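PDB 3LHO: putative hydrolase from Shewanella frigidimarina, which probably acts as an iron-dependent dioxygenase of the 2-oxoadipate dioxygenase/decarboxylase family, despite its name as a putative hydrolase. Local coordinates for residues K51-L54 with S55-A58; K59-S63 with I64-D68; E103-P106 with E107-K110. All coordinates share one frame; numbering follows the deposited sequence. Where two conformers were deposited one is given.

Contact 1 (K51-L54 with S55-A58); sequences KVNL and SVLA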
ATOM      1  N   LYS A  51      14.286  -8.333  11.413  1.00 16.58           N
ATOM      2  CA  LYS A  51      14.539  -6.904  11.606  1.00 16.14           C
ATOM      3  C   LYS A  51      13.392  -5.995  11.094  1.00 16.80           C
ATOM      4  O   LYS A  51      13.167  -4.878  11.618  1.00 13.24           O
ATOM      5  CB  LYS A  51      15.820  -6.495  10.883  1.00 18.35           C
ATOM      6  CG  LYS A  51      16.365  -5.141  11.390  1.00 18.12           C
ATOM      7  CD  LYS A  51      17.563  -4.568  10.576  1.00 24.72           C
ATOM      8  CE  LYS A  51      18.777  -5.449  10.552  1.00 24.18           C
ATOM      9  NZ  LYS A  51      19.880  -4.837   9.729  1.00 20.97           N
ATOM     10  N   VAL A  52      12.686  -6.435  10.055  1.00 14.60           N
ATOM     11  CA  VAL A  52      11.725  -5.573   9.345  1.00 15.72           C
ATOM     12  C   VAL A  52      10.416  -6.303   9.051  1.00 16.77           C
ATOM     13  O   VAL A  52       9.676  -5.889   8.192  1.00 17.19           O
ATOM     14  CB  VAL A  52      12.300  -5.021   7.986  1.00 16.91           C
ATOM     15  CG1 VAL A  52      13.492  -4.131   8.209  1.00 12.57           C
ATOM     16  CG2 VAL A  52      12.694  -6.119   7.035  1.00 10.21           C
ATOM     17  N   ASN A  53      10.103  -7.341   9.807  1.00 15.09           N
ATOM     18  CA  ASN A  53       8.974  -8.206   9.453  1.00 15.31           C
ATOM     19  C   ASN A  53       7.599  -7.546   9.685  1.00 16.29           C
ATOM     20  O   ASN A  53       7.514  -6.413  10.115  1.00 15.00           O
ATOM     21  CB  ASN A  53       9.124  -9.578  10.123  1.00 15.11           C
ATOM     22  CG  ASN A  53       8.886  -9.564  11.575  1.00 23.25           C
ATOM     23  OD1 ASN A  53       8.285  -8.627  12.129  1.00 29.23           O
ATOM     24  ND2 ASN A  53       9.292 -10.649  12.236  1.00 18.59           N
ATOM     25  N   LEU A  54       6.548  -8.246   9.295  1.00 16.16           N
ATOM     26  CA  LEU A  54       5.188  -7.739   9.410  1.00 17.16           C
ATOM     27  C   LEU A  54       4.945  -7.097  10.821  1.00 15.86           C
ATOM     28  O   LEU A  54       4.460  -5.961  10.912  1.00 17.04           O
ATOM     29  CB  LEU A  54       4.200  -8.893   9.107  1.00 16.55           C
ATOM     30  CG  LEU A  54       2.806  -8.493   8.625  1.00 17.71           C
ATOM     31  CD1 LEU A  54       2.094  -9.714   8.100  1.00 17.65           C
ATOM     32  CD2 LEU A  54       2.031  -7.828   9.769  1.00 20.19           C
ATOM     33  N   SER A  55       5.409  -7.784  11.870  1.00 12.83           N
ATOM     34  CA  SER A  55       5.127  -7.436  13.253  1.00 17.07           C
ATOM     35  C   SER A  55       5.833  -6.125  13.576  1.00 15.66           C
ATOM     36  O   SER A  55       5.301  -5.327  14.309  1.00 16.51           O
ATOM     37  CB  SER A  55       5.579  -8.528  14.196  1.00 19.62           C
ATOM     38  OG  SER A  55       4.807  -9.708  13.894  1.00 25.42           O
ATOM     39  N   VAL A  56       7.002  -5.926  12.979  1.00 13.20           N
ATOM     40  CA  VAL A  56       7.749  -4.669  13.235  1.00 12.76           C
ATOM     41  C   VAL A  56       7.003  -3.431  12.688  1.00 15.53           C
ATOM     42  O   VAL A  56       6.933  -2.344  13.355  1.00 15.13           O
ATOM     43  CB  VAL A  56       9.125  -4.758  12.610  1.00 16.47           C
ATOM     44  CG1 VAL A  56       9.855  -3.428  12.709  1.00 14.47           C
ATOM     45  CG2 VAL A  56       9.927  -5.864  13.307  1.00 18.86           C
ATOM     46  N   LEU A  57       6.485  -3.551  11.465  1.00 13.72           N
ATOM     47  CA  LEU A  57       5.707  -2.482  10.867  1.00 15.07           C
ATOM     48  C   LEU A  57       4.417  -2.307  11.641  1.00 15.69           C
ATOM     49  O   LEU A  57       3.984  -1.192  11.869  1.00 14.16           O
ATOM     50  CB  LEU A  57       5.386  -2.761   9.392  1.00 13.61           C
ATOM     51  CG  LEU A  57       6.487  -2.388   8.360  1.00 14.71           C
ATOM     52  CD1 LEU A  57       7.745  -3.254   8.436  1.00 15.39           C
ATOM     53  CD2 LEU A  57       5.931  -2.396   6.942  1.00 15.13           C
ATOM     54  N   ALA A  58       3.769  -3.412  12.004  1.00 13.69           N
ATOM     55  CA  ALA A  58       2.469  -3.360  12.683  1.00 15.93           C
ATOM     56  C   ALA A  58       2.503  -2.599  14.019  1.00 20.25           C
ATOM     57  O   ALA A  58       1.511  -1.951  14.385  1.00 16.45           O
ATOM     58  CB  ALA A  58       1.900  -4.791  12.883  1.00 13.92           C
TER
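N53 meets S55 and V56 through its side-chain oxygen, an N-cap at the start of helix 54-62. OD1 of N53 lies 3.1 Å from N of V56, nearly in line with the carboxamide C=O (167°), and N of S55 adds a weak bond to the same oxygen. The carboxamide reaches these amides because CG of N53 stands between its backbone N and carbonyl carbon (chi1 72°). One turn on, A58 N donates to L54 O at 2.9 Å, the first well-formed i to i+4 bond.

The tight side faces the sheet: CD1 of L57 lies in van der Waals contact 3.3 Å from V52 O, which is hydrogen-bonded to OG1 of T46, and L54, L57 and A58 rest on I96 of strand 93-99. S55 marks the looser side, exposed to solvent, its OG no closer than 4.0 Å to N53 OD1. The CB of K51 points away, and its NZ bonds to the carbonyls of V119 and I116.

With E98 accepting from L54 N and N53 from S55 N and V56 N, the first turn's amides have acceptors, and the negative charge of E98 would probably interact favourably with the positive end of the helix dipole.

Contact 2 (K59-S63 with I64-D68); sequences KHFTS and IGYVD
F61 presents its ring edge to one face of the Y66 ring in a T-shaped pair, with planes at 88° and centroids 5.7 Å apart. CD2 of F61 lies over that face, while CE1 of Y66 sits near the plane of the F61 ring, at its edge. CB of F61 packs 3.8 Å from CD1 of Y66. In both residues CG is anti to the carbonyl carbon (chi1 -60° and -81°), which lets the two rings run side by side from residues flanking the turn.

The backbone beneath them forms a Schellman motif, which contains a type I beta turn from T62 to G65. Its long bond runs from Y66 N to F61 O and its inner one, weak here, from G65 N to T62 O; the F61-Y66 pair is its apolar contact. G65 has positive phi, where a side chain would be jammed against the preceding carbonyl oxygen. F61 O also accepts from I64 N, both donors at 3.1 Å and on opposite faces of the carbonyl plane. K59 O is likewise gripped twice by S63, through N and through OG, the hydroxyl lying in the carbonyl plane at 2.9 Å. A water donates to both T62 O and Y66 O, and CA of T62 makes a C-H...O contact with Y66 O.

The turn joins helix 54-62 to strand 67-74. F61 packs on helix 6-20 and on strands 39-47 and 93-99; Y66 touches F10 and V94, its hydroxyl bonds to P92 O, and H86 adds another edge-to-face ring pair.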
ATOM      1  N   LYS A  59       3.652  -2.629  14.702  1.00 17.00           N
ATOM      2  CA  LYS A  59       3.791  -1.967  16.006  1.00 20.60           C
ATOM      3  C   LYS A  59       3.576  -0.460  15.905  1.00 19.58           C
ATOM      4  O   LYS A  59       3.177   0.185  16.881  1.00 19.95           O
ATOM      5  CB  LYS A  59       5.157  -2.254  16.650  1.00 20.04           C
ATOM      6  CG  LYS A  59       5.250  -3.572  17.380  1.00 27.41           C
ATOM      7  CD  LYS A  59       4.543  -3.513  18.728  1.00 34.72           C
ATOM      8  CE  LYS A  59       4.723  -4.825  19.476  1.00 39.41           C
ATOM      9  NZ  LYS A  59       3.776  -4.910  20.634  1.00 46.91           N
ATOM     10  N   HIS A  60       3.855   0.106  14.736  1.00 16.91           N
ATOM     11  CA  HIS A  60       3.599   1.543  14.506  1.00 16.21           C
ATOM     12  C   HIS A  60       2.125   1.847  14.572  1.00 15.72           C
ATOM     13  O   HIS A  60       1.739   2.976  14.788  1.00 18.26           O
ATOM     14  CB  HIS A  60       4.237   2.028  13.196  1.00 13.76           C
ATOM     15  CG  HIS A  60       5.724   2.031  13.256  1.00 14.68           C
ATOM     16  ND1 HIS A  60       6.453   3.179  13.506  1.00 19.04           N
ATOM     17  CD2 HIS A  60       6.624   1.019  13.197  1.00 13.41           C
ATOM     18  CE1 HIS A  60       7.734   2.870  13.588  1.00 17.82           C
ATOM     19  NE2 HIS A  60       7.869   1.572  13.414  1.00 20.81           N
ATOM     20  N   PHE A  61       1.291   0.817  14.400  1.00 15.35           N
ATOM     21  CA  PHE A  61      -0.156   1.017  14.431  1.00 13.48           C
ATOM     22  C   PHE A  61      -0.795   0.469  15.725  1.00 13.69           C
ATOM     23  O   PHE A  61      -1.686   1.111  16.308  1.00 15.20           O
ATOM     24  CB  PHE A  61      -0.747   0.390  13.194  1.00 11.81           C
ATOM     25  CG  PHE A  61      -0.234   0.979  11.904  1.00 12.91           C
ATOM     26  CD1 PHE A  61       0.901   0.474  11.286  1.00 14.33           C
ATOM     27  CD2 PHE A  61      -0.862   2.074  11.345  1.00 11.41           C
ATOM     28  CE1 PHE A  61       1.377   1.016  10.117  1.00 15.17           C
ATOM     29  CE2 PHE A  61      -0.413   2.636  10.177  1.00 11.33           C
ATOM     30  CZ  PHE A  61       0.713   2.132   9.555  1.00 15.15           C
ATOM     31  N   THR A  62      -0.369  -0.703  16.177  1.00 15.13           N
ATOM     32  CA  THR A  62      -0.945  -1.298  17.388  1.00 13.17           C
ATOM     33  C   THR A  62      -0.592  -0.454  18.609  1.00 17.33           C
ATOM     34  O   THR A  62      -1.350  -0.411  19.560  1.00 17.94           O
ATOM     35  CB  THR A  62      -0.509  -2.725  17.610  1.00 18.74           C
ATOM     36  OG1 THR A  62       0.925  -2.770  17.700  1.00 16.85           O
ATOM     37  CG2 THR A  62      -1.028  -3.618  16.496  1.00 15.52           C
ATOM     38  N   SER A  63       0.496   0.301  18.534  1.00 16.86           N
ATOM     39  CA  SER A  63       0.869   1.168  19.636  1.00 18.41           C
ATOM     40  C   SER A  63      -0.066   2.379  19.808  1.00 21.28           C
ATOM     41  O   SER A  63      -0.051   3.006  20.861  1.00 22.60           O
ATOM     42  CB  SER A  63       2.295   1.627  19.426  1.00 17.49           C
ATOM     43  OG  SER A  63       2.339   2.543  18.344  1.00 23.63           O
ATOM     44  N   ILE A  64      -0.862   2.719  18.791  1.00 20.94           N
ATOM     45  CA  ILE A  64      -1.780   3.854  18.853  1.00 20.22           C
ATOM     46  C   ILE A  64      -3.243   3.407  18.644  1.00 20.92           C
ATOM     47  O   ILE A  64      -4.084   4.179  18.139  1.00 21.59           O
ATOM     48  CB  ILE A  64      -1.406   4.944  17.829  1.00 21.26           C
ATOM     49  CG1 ILE A  64      -1.336   4.377  16.384  1.00 21.84           C
ATOM     50  CG2 ILE A  64      -0.056   5.595  18.204  1.00 25.91           C
ATOM     51  CD1 ILE A  64      -1.123   5.414  15.352  1.00 23.77           C
ATOM     52  N   GLY A  65      -3.529   2.147  18.955  1.00 20.15           N
ATOM     53  CA  GLY A  65      -4.904   1.670  19.016  1.00 19.29           C
ATOM     54  C   GLY A  65      -5.420   0.699  17.987  1.00 20.40           C
ATOM     55  O   GLY A  65      -6.523   0.209  18.144  1.00 18.17           O
ATOM     56  N   TYR A  66      -4.641   0.397  16.942  1.00 17.63           N
ATOM     57  CA  TYR A  66      -5.081  -0.601  15.976  1.00 15.19           C
ATOM     58  C   TYR A  66      -5.095  -1.976  16.574  1.00 15.46           C
ATOM     59  O   TYR A  66      -4.261  -2.341  17.402  1.00 16.01           O
ATOM     60  CB  TYR A  66      -4.208  -0.559  14.689  1.00 14.91           C
ATOM     61  CG  TYR A  66      -4.605   0.533  13.730  1.00 15.04           C
ATOM     62  CD1 TYR A  66      -4.178   1.869  13.892  1.00 13.58           C
ATOM     63  CD2 TYR A  66      -5.461   0.256  12.672  1.00 17.93           C
ATOM     64  CE1 TYR A  66      -4.610   2.886  12.967  1.00 16.21           C
ATOM     65  CE2 TYR A  66      -5.869   1.241  11.767  1.00 11.83           C
ATOM     66  CZ  TYR A  66      -5.471   2.557  11.924  1.00 14.63           C
ATOM     67  OH  TYR A  66      -5.956   3.473  10.989  1.00 14.01           O
ATOM     68  N   VAL A  67      -6.025  -2.783  16.110  1.00 16.85           N
ATOM     69  CA  VAL A  67      -6.217  -4.126  16.607  0.50 17.69           C
ATOM     70  C   VAL A  67      -6.123  -5.094  15.433  1.00 18.05           C
ATOM     71  O   VAL A  67      -6.693  -4.833  14.381  1.00 17.41           O
ATOM     72  CB  VAL A  67      -7.596  -4.264  17.266  0.50 19.27           C
ATOM     73  CG1 VAL A  67      -7.846  -5.720  17.711  0.50 13.73           C
ATOM     74  CG2 VAL A  67      -7.728  -3.260  18.449  0.50 20.65           C
ATOM     75  N   ASP A  68      -5.400  -6.183  15.640  1.00 18.12           N
ATOM     76  CA  ASP A  68      -5.293  -7.279  14.707  1.00 19.28           C
ATOM     77  C   ASP A  68      -6.681  -7.805  14.363  1.00 18.45           C
ATOM     78  O   ASP A  68      -7.400  -8.209  15.250  1.00 19.96           O
ATOM     79  CB  ASP A  68      -4.429  -8.360  15.377  1.00 22.10           C
ATOM     80  CG  ASP A  68      -4.143  -9.513  14.480  1.00 28.12           C
ATOM     81  OD1 ASP A  68      -4.639  -9.538  13.310  1.00 33.48           O
ATOM     82  OD2 ASP A  68      -3.400 -10.393  14.950  1.00 26.03           O
TER
HETATM   83  O   HOH W   1      -3.816  -1.607  19.948  1.00 36.43           O

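Contact 3 (E103-P106 with E107-K110); sequences EFSP and EVQK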
ATOM      1  N   GLU A 103      10.894 -18.553  -0.497  1.00 20.80           N
ATOM      2  CA  GLU A 103      10.254 -19.161  -1.664  1.00 22.32           C
ATOM      3  C   GLU A 103      11.016 -18.814  -2.957  1.00 21.85           C
ATOM      4  O   GLU A 103      10.601 -19.225  -4.006  1.00 19.10           O
ATOM      5  CB  GLU A 103       8.790 -18.721  -1.782  1.00 20.34           C
ATOM      6  CG  GLU A 103       7.945 -19.036  -0.538  1.00 23.33           C
ATOM      7  CD  GLU A 103       7.597 -20.508  -0.424  1.00 32.23           C
ATOM      8  OE1 GLU A 103       7.983 -21.248  -1.320  1.00 30.20           O
ATOM      9  OE2 GLU A 103       6.926 -20.915   0.546  1.00 38.28           O
ATOM     10  N   PHE A 104      12.091 -18.018  -2.878  1.00 18.47           N
ATOM     11  CA  PHE A 104      12.751 -17.501  -4.072  1.00 15.12           C
ATOM     12  C   PHE A 104      14.089 -18.155  -4.248  1.00 15.71           C
ATOM     13  O   PHE A 104      14.557 -18.828  -3.341  1.00 18.16           O
ATOM     14  CB  PHE A 104      12.810 -15.937  -3.998  1.00 15.26           C
ATOM     15  CG  PHE A 104      11.469 -15.359  -4.047  1.00 20.96           C
ATOM     16  CD1 PHE A 104      10.815 -15.207  -5.274  1.00 21.20           C
ATOM     17  CD2 PHE A 104      10.752 -15.154  -2.871  1.00 20.07           C
ATOM     18  CE1 PHE A 104       9.507 -14.771  -5.333  1.00 24.16           C
ATOM     19  CE2 PHE A 104       9.424 -14.722  -2.926  1.00 15.87           C
ATOM     20  CZ  PHE A 104       8.804 -14.523  -4.151  1.00 19.56           C
ATOM     21  N   SER A 105      14.709 -17.972  -5.418  1.00 18.77           N
ATOM     22  CA  SER A 105      16.055 -18.508  -5.694  1.00 19.51           C
ATOM     23  C   SER A 105      17.069 -18.099  -4.617  1.00 21.89           C
ATOM     24  O   SER A 105      16.952 -17.014  -4.034  1.00 23.19           O
ATOM     25  CB  SER A 105      16.571 -18.053  -7.083  1.00 18.88           C
ATOM     26  OG  SER A 105      17.021 -16.675  -7.103  1.00 22.02           O
ATOM     27  N   PRO A 106      18.055 -18.970  -4.335  1.00 20.86           N
ATOM     28  CA  PRO A 106      19.149 -18.608  -3.409  1.00 21.10           C
ATOM     29  C   PRO A 106      19.782 -17.226  -3.718  1.00 20.97           C
ATOM     30  O   PRO A 106      20.129 -16.476  -2.818  1.00 22.96           O
ATOM     31  CB  PRO A 106      20.162 -19.740  -3.618  1.00 22.67           C
ATOM     32  CG  PRO A 106      19.266 -20.966  -4.015  1.00 19.51           C
ATOM     33  CD  PRO A 106      18.140 -20.385  -4.793  1.00 22.85           C
ATOM     34  N   GLU A 107      19.900 -16.907  -4.997  1.00 21.26           N
ATOM     35  CA  GLU A 107      20.470 -15.654  -5.445  1.00 22.06           C
ATOM     36  C   GLU A 107      19.578 -14.468  -5.085  1.00 22.14           C
ATOM     37  O   GLU A 107      20.056 -13.439  -4.592  1.00 21.49           O
ATOM     38  CB  GLU A 107      20.745 -15.728  -6.963  1.00 25.06           C
ATOM     39  CG  GLU A 107      21.822 -16.810  -7.318  1.00 28.74           C
ATOM     40  CD  GLU A 107      21.271 -18.249  -7.546  1.00 38.25           C
ATOM     41  OE1 GLU A 107      20.078 -18.505  -7.317  1.00 32.09           O
ATOM     42  OE2 GLU A 107      22.055 -19.134  -7.950  1.00 38.84           O
ATOM     43  N   VAL A 108      18.282 -14.601  -5.276  1.00 18.93           N
ATOM     44  CA  VAL A 108      17.398 -13.526  -4.825  1.00 22.04           C
ATOM     45  C   VAL A 108      17.390 -13.367  -3.269  1.00 17.16           C
ATOM     46  O   VAL A 108      17.362 -12.250  -2.746  1.00 19.14           O
ATOM     47  CB  VAL A 108      15.985 -13.752  -5.386  1.00 17.50           C
ATOM     48  CG1 VAL A 108      14.961 -12.910  -4.645  1.00 14.93           C
ATOM     49  CG2 VAL A 108      15.996 -13.411  -6.885  1.00 24.95           C
ATOM     50  N   GLN A 109      17.409 -14.493  -2.560  1.00 17.50           N
ATOM     51  CA  GLN A 109      17.405 -14.492  -1.107  1.00 18.85           C
ATOM     52  C   GLN A 109      18.632 -13.743  -0.617  1.00 19.88           C
ATOM     53  O   GLN A 109      18.528 -12.878   0.229  1.00 21.49           O
ATOM     54  CB  GLN A 109      17.383 -15.916  -0.549  1.00 19.36           C
ATOM     55  CG  GLN A 109      16.160 -16.767  -0.931  1.00 19.55           C
ATOM     56  CD  GLN A 109      15.996 -17.978  -0.061  1.00 27.88           C
ATOM     57  OE1 GLN A 109      16.279 -17.917   1.123  1.00 31.56           O
ATOM     58  NE2 GLN A 109      15.530 -19.112  -0.646  1.00 13.75           N
ATOM     59  N   LYS A 110      19.797 -14.038  -1.198  1.00 20.84           N
ATOM     60  CA  LYS A 110      21.028 -13.364  -0.801  1.00 20.27           C
ATOM     61  C   LYS A 110      20.927 -11.880  -1.086  1.00 18.95           C
ATOM     62  O   LYS A 110      21.351 -11.059  -0.248  1.00 17.81           O
ATOM     63  CB  LYS A 110      22.247 -13.979  -1.513  1.00 22.55           C
ATOM     64  CG  LYS A 110      23.580 -13.220  -1.303  1.00 33.57           C
ATOM     65  CD  LYS A 110      24.813 -14.074  -1.692  1.00 42.96           C
ATOM     66  CE  LYS A 110      26.128 -13.343  -1.381  1.00 49.35           C
ATOM     67  NZ  LYS A 110      27.335 -14.259  -1.401  1.00 55.62           N
TER
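S105 is the N-cap of helix 106-116, with V108 N as the capped amide: the chain arrives extended at F104 and S105 and turns helical at P106, the first residue of the helix. Two i to i+4 backbone bonds establish the helix at once. Q109 N donates to S105 O at 3.0 Å, nearly in line with the carbonyl, and K110 N donates to P106 O.

The capping bond runs from V108 N to OG of S105, 3.0 Å long and nearly straight. A chi1 of 76° puts this OG between the backbone N and carbonyl carbon of S105, within reach of V108 N, and the hydroxyl also bonds to E149 of helix 140-149, tying the cap to that neighbour. E107, whose chain bends at chi2, brings OE1 into van der Waals contact with CB of S105 and alongside the ring of P106.

On the inner side CG1 of V108 packs 3.8 Å from CB of F104, and both residues also touch E149. Q109 provides a second link made by a side chain. Its chain, extended beyond CG, passes S105 O, with CG 3.2 Å from that oxygen, and carries the carboxamide to F104. A leucine in its place has no N-H to offer, so F104 O would probably be left without its mate on the helix and the loop less firmly tied. NE2 of Q109 stands 2.9 Å from F104 O; the acceptor lies 9° out of the carboxamide plane, and the donor is tilted 25° from the plane of the F104 carbonyl.

Along the chain the three contacts come in series. Contacts 1 and 2 share helix 54-62, their centres 12 Å apart. Strand 39-47, this helix and strands 67-74, 79-85 and 93-99 follow one another as a beta-alpha-beta-beta-beta unit of the mixed sheet, consistent with the fold of the glyoxalase (VOC) clan to which the family belongs. Contact 1 marks the start of the unit's helix and contact 2 the chain's return to the sheet, at outermost strand 67-74. Contact 3 opens helix 106-116, after strand 93-99, and is more peripheral: its centre lies about 20 Å from that of contact 1 and 31 Å from that of contact 2, without touching either.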